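Local coordinates for fiber protein 2 (Human adenovirus type 41, PDB 2BZV), which probably forms the spikes protruding from the capsid vertices, whose trimeric head domain is thought to attach the virion to the host receptor CXCAR, at residues Ala86-Ser89 with Ser90-Arg93; Cys28-Glu32 with Thr33-Asn37. All blocks are in the same frame, centred on the assembly; numbering follows the deposited sequence. Where two conformers were deposited one is given.

Contact 1. Residues Ala86-Ser89 with Ser90-Arg93; sequences ALES and STWR
Glu88 O is held twice by Thr91, which closes the short 3-10 turn of Ser89-Thr91 in the knob-domain loop between strands 69-76 and 93-94. The backbone Thr91 N reaches Glu88 O over 3.0 Å from above the carbonyl plane, whereas the hydroxyl Thr91 OG1 donates to Glu88 O over 2.9 Å from within that plane. Placed between its backbone N and carbonyl carbon (chi1 69°), OG1 sits close enough to its own amide for both donors to share one acceptor; OG1 is also bonded to Asn27. The next residue continues the turn, with Trp92 N bonded to Ser89 O at 3.0 Å, so two type I turns overlap.

The tight side faces inward. Leu87 CD1 lies 3.6 Å from Thr91 OG1; Leu87 CD2 stands 3.9 Å from Trp92 CE3, and the two side chains cross at about a right angle. Both pack against strand 36-45, Leu87 on Leu38 and Trp92 on Leu40 and Leu42.

The outer side is looser and polar. A water donates to both Ser89 O and Trp92 O and lies at the edge of the indole, in its plane. Arg93 curls back so that NH1 meets Ser90 O at 2.8 Å, on a lone pair and in the guanidinium plane, while NH2 is bonded to Asn98 O.

Three successive carbonyls of the turn, those of Glu88, Ser89 and Ser90, are thus each met by at least one N-H or O-H, which implies a turn stabilised by its own polar atoms above a hydrophobic base.

Contact 2. Residues Cys28-Glu32 with Thr33-Asn37; sequences CSIYE and TQDAN
Asp35 reaches back across the loop and grips three successive backbone amides with its carboxylate. Asp35 OD1 takes Ile30 N at 2.8 Å in a nearly straight bond (173°), on its syn side. Asp35 OD2 takes two: Tyr31 N at 2.8 Å, also on the syn side, and Glu32 N at 3.0 Å, which arrives from above the carboxylate plane. Three N-H dipoles aimed at one buried carboxylate would be expected to stabilise its negative charge. The aspartate can serve all three because a chi1 of 60° sets CG over its own backbone, flanked by both N and C, and swings the carboxylate over the curve of the chain.

Ser29 supplies a second clasp from the other direction: its OG accepts from Gln34 N at 2.8 Å, in a bond of 177°. Gln34 takes a left-handed backbone conformation just before Asp35.

At the neck of the loop, Cys28 and Ala36 form a single antiparallel, hydrogen-bonded pair. Ala36 N donates to Cys28 O at 3.1 Å, and the return bond from Cys28 N to Ala36 O is weak. Beside them Cys28 CB lies 4.0 Å from Ala36 CB. Here the chain enters strand 36-45 of the knob's antiparallel beta sandwich. The loop joining this strand to strand 18-20 corresponds to the AB loop, which contributes to the receptor surface in CAR-binding adenovirus knobs, though no such role is established for these residues.

Farther out, Ile30 CG2 covers one face of the Tyr31 ring, 4.0 Å above its centre, and both side chains rest on Leu70. A water links Glu32 OE2 to Thr33 O on the solvent side, and the Asp35 backbone is bonded to that of Leu58.

Overall arrangement
Contact 2 comes first along the chain, in the loop that leads from strand 18-20 into strand 36-45; contact 1 follows strand 69-76 and runs into strand 93-94. Their centres are 12 Å apart, and the loops touch through a probable hydrogen bond from Ser29 N to Ala86 O (2.9 Å). Backbone bonding between Asn27 and Glu88 extends this join. Strands 93-94, 18-20 and 36-45 are successive neighbours in the five-stranded sheet, so contact 2 joins adjacent strands of one sheet, whereas contact 1 sits in the crossing to it from strand 69-76 of the three-stranded sheet. No other chain of the trimer touches these four segments, which take no part in contacts between subunits.

Contact 1. Residues Ala86-Ser89 with Ser90-Arg93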
loop_
_atom_site.group_PDB
_atom_site.type_symbol
_atom_site.label_atom_id
_atom_site.label_comp_id
_atom_site.label_asym_id
_atom_site.label_seq_id
_atom_site.Cartn_x
_atom_site.Cartn_y
_atom_site.Cartn_z
ATOM N N ALA A 86 13.307 0.626 22.793
ATOM C CA ALA A 86 13.731 -0.764 22.625
ATOM C C ALA A 86 14.592 -0.983 21.379
ATOM O O ALA A 86 15.287 -1.998 21.303
ATOM C CB ALA A 86 12.531 -1.682 22.576
ATOM N N LEU A 87 14.504 -0.095 20.389
ATOM C CA LEU A 87 15.277 -0.216 19.159
ATOM C C LEU A 87 16.634 0.431 19.334
ATOM O O LEU A 87 16.730 1.577 19.751
ATOM C CB LEU A 87 14.531 0.511 18.032
ATOM C CG LEU A 87 15.256 0.601 16.676
ATOM C CD1 LEU A 87 15.610 -0.769 16.101
ATOM C CD2 LEU A 87 14.400 1.396 15.697
ATOM N N GLU A 88 17.684 -0.286 18.941
ATOM C CA GLU A 88 19.045 0.262 18.930
ATOM C C GLU A 88 19.096 1.454 17.961
ATOM O O GLU A 88 18.973 1.266 16.747
ATOM C CB GLU A 88 20.022 -0.866 18.520
ATOM C CG GLU A 88 21.496 -0.508 18.246
ATOM C CD GLU A 88 22.385 -1.736 17.948
ATOM O OE1 GLU A 88 21.676 -0.328 20.841
ATOM O OE2 GLU A 88 20.629 -1.949 21.912
ATOM N N SER A 89 19.308 2.666 18.482
ATOM C CA SER A 89 19.218 3.846 17.616
ATOM C C SER A 89 20.279 3.873 16.516
ATOM O O SER A 89 20.040 4.439 15.448
ATOM C CB SER A 89 19.290 5.136 18.434
ATOM O OG SER A 89 20.563 5.241 19.036
ATOM N N SER A 90 21.430 3.240 16.735
ATOM C CA SER A 90 22.453 3.222 15.703
ATOM C C SER A 90 22.030 2.437 14.470
ATOM O O SER A 90 22.679 2.539 13.436
ATOM C CB SER A 90 23.768 2.658 16.249
ATOM O OG SER A 90 23.628 1.281 16.531
ATOM N N THR A 91 20.958 1.654 14.554
ATOM C CA THR A 91 20.466 0.933 13.377
ATOM C C THR A 91 19.342 1.684 12.659
ATOM O O THR A 91 18.918 1.242 11.591
ATOM C CB THR A 91 20.004 -0.502 13.696
ATOM O OG1 THR A 91 18.799 -0.487 14.487
ATOM C CG2 THR A 91 21.097 -1.288 14.426
ATOM N N TRP A 92 18.894 2.809 13.192
ATOM C CA TRP A 92 17.787 3.586 12.590
ATOM C C TRP A 92 18.399 4.634 11.676
ATOM O O TRP A 92 18.892 5.681 12.139
ATOM C CB TRP A 92 16.972 4.212 13.711
ATOM C CG TRP A 92 15.738 4.952 13.307
ATOM C CD1 TRP A 92 15.477 6.271 13.536
ATOM C CD2 TRP A 92 14.564 4.417 12.661
ATOM N NE1 TRP A 92 14.219 6.599 13.063
ATOM C CE2 TRP A 92 13.641 5.478 12.523
ATOM C CE3 TRP A 92 14.217 3.150 12.175
ATOM C CZ2 TRP A 92 12.390 5.308 11.926
ATOM C CZ3 TRP A 92 12.972 2.981 11.576
ATOM C CH2 TRP A 92 12.074 4.053 11.460
ATOM N N ARG A 93 18.426 4.314 10.379
ATOM C CA ARG A 93 19.260 5.030 9.420
ATOM C C ARG A 93 18.499 5.373 8.146
ATOM O O ARG A 93 17.597 4.660 7.716
ATOM C CB ARG A 93 20.489 4.187 9.036
ATOM C CG ARG A 93 21.262 3.721 10.287
ATOM C CD ARG A 93 22.622 3.124 10.010
ATOM N NE ARG A 93 23.638 4.129 9.958
ATOM C CZ ARG A 93 24.449 4.611 10.916
ATOM N NH1 ARG A 93 24.499 4.232 12.186
ATOM N NH2 ARG A 93 25.246 5.547 10.503
HETATM O O HOH W 1 19.090 7.054 14.724
#

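Contact 2. Residues Cys28-Glu32 with Thr33-Asn37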
loop_
_atom_site.group_PDB
_atom_site.type_symbol
_atom_site.label_atom_id
_atom_site.label_comp_id
_atom_site.label_asym_id
_atom_site.label_seq_id
_atom_site.Cartn_x
_atom_site.Cartn_y
_atom_site.Cartn_z
ATOM N N CYS A 28 17.041 -5.101 19.006
ATOM C CA CYS A 28 15.831 -4.731 19.710
ATOM C C CYS A 28 15.810 -5.487 21.034
ATOM O O CYS A 28 16.224 -6.639 21.097
ATOM C CB CYS A 28 14.620 -5.074 18.830
ATOM S SG CYS A 28 13.021 -4.541 19.461
ATOM N N SER A 29 15.328 -4.823 22.083
ATOM C CA SER A 29 15.319 -5.372 23.438
ATOM C C SER A 29 13.908 -5.334 24.008
ATOM O O SER A 29 13.432 -4.265 24.396
ATOM C CB SER A 29 16.257 -4.541 24.320
ATOM O OG SER A 29 17.585 -4.588 23.815
ATOM N N ILE A 30 13.239 -6.481 24.033
ATOM C CA ILE A 30 11.847 -6.545 24.503
ATOM C C ILE A 30 11.796 -6.961 25.970
ATOM O O ILE A 30 11.236 -6.233 26.787
ATOM C CB ILE A 30 11.018 -7.519 23.642
ATOM C CG1 ILE A 30 11.027 -7.100 22.165
ATOM C CG2 ILE A 30 9.601 -7.618 24.199
ATOM C CD1 ILE A 30 10.369 -5.749 21.901
ATOM N N TYR A 31 12.383 -8.111 26.296
ATOM C CA TYR A 31 12.409 -8.606 27.687
ATOM C C TYR A 31 13.812 -8.574 28.258
ATOM O O TYR A 31 13.981 -8.434 29.464
ATOM C CB TYR A 31 11.926 -10.045 27.757
ATOM C CG TYR A 31 10.526 -10.306 27.279
ATOM C CD1 TYR A 31 9.442 -9.568 27.751
ATOM C CD2 TYR A 31 10.281 -11.342 26.392
ATOM C CE1 TYR A 31 8.154 -9.841 27.317
ATOM C CE2 TYR A 31 9.003 -11.622 25.951
ATOM C CZ TYR A 31 7.938 -10.871 26.411
ATOM O OH TYR A 31 6.665 -11.159 25.969
ATOM N N GLU A 32 14.810 -8.757 27.405
ATOM C CA GLU A 32 16.213 -8.670 27.810
ATOM C C GLU A 32 16.990 -8.032 26.681
ATOM O O GLU A 32 16.470 -7.854 25.573
ATOM C CB GLU A 32 16.799 -10.032 28.168
ATOM C CG GLU A 32 16.830 -11.031 27.032
ATOM C CD GLU A 32 17.413 -12.371 27.460
ATOM O OE1 GLU A 32 16.681 -13.207 28.032
ATOM O OE2 GLU A 32 18.620 -12.609 27.218
ATOM N N THR A 33 18.229 -7.662 26.950
ATOM C CA THR A 33 19.043 -6.943 25.983
ATOM C C THR A 33 19.220 -7.721 24.685
ATOM O O THR A 33 19.650 -8.874 24.714
ATOM C CB THR A 33 20.439 -6.668 26.569
ATOM O OG1 THR A 33 20.303 -6.016 27.838
ATOM C CG2 THR A 33 21.244 -5.788 25.621
ATOM N N GLN A 34 18.901 -7.088 23.558
ATOM C CA GLN A 34 19.170 -7.644 22.234
ATOM C C GLN A 34 18.598 -9.045 22.061
ATOM O O GLN A 34 19.266 -9.962 21.601
ATOM C CB GLN A 34 20.675 -7.586 21.947
ATOM C CG GLN A 34 21.126 -6.134 21.772
ATOM C CD GLN A 34 22.562 -6.022 21.321
ATOM O OE1 GLN A 34 23.367 -6.920 21.561
ATOM N NE2 GLN A 34 22.900 -4.922 20.662
ATOM N N ASP A 35 17.317 -9.184 22.396
ATOM C CA ASP A 35 16.634 -10.458 22.286
ATOM C C ASP A 35 15.804 -10.573 21.017
ATOM O O ASP A 35 15.188 -11.618 20.795
ATOM C CB ASP A 35 15.770 -10.740 23.528
ATOM C CG ASP A 35 14.694 -9.692 23.783
ATOM O OD1 ASP A 35 14.585 -8.707 23.017
ATOM O OD2 ASP A 35 13.932 -9.868 24.777
ATOM N N ALA A 36 15.802 -9.528 20.182
ATOM C CA ALA A 36 14.975 -9.530 18.986
ATOM C C ALA A 36 15.637 -8.777 17.847
ATOM O O ALA A 36 16.545 -7.958 18.050
ATOM C CB ALA A 36 13.613 -8.897 19.292
ATOM N N ASN A 37 15.151 -9.055 16.638
ATOM C CA ASN A 37 15.518 -8.290 15.459
ATOM C C ASN A 37 14.295 -7.545 14.962
ATOM O O ASN A 37 13.263 -8.174 14.702
ATOM C CB ASN A 37 16.063 -9.202 14.357
ATOM C CG ASN A 37 16.622 -8.397 13.202
ATOM O OD1 ASN A 37 15.849 -7.834 12.417
ATOM N ND2 ASN A 37 17.947 -8.321 13.101
HETATM O O HOH W 2 20.404 -10.648 26.599
#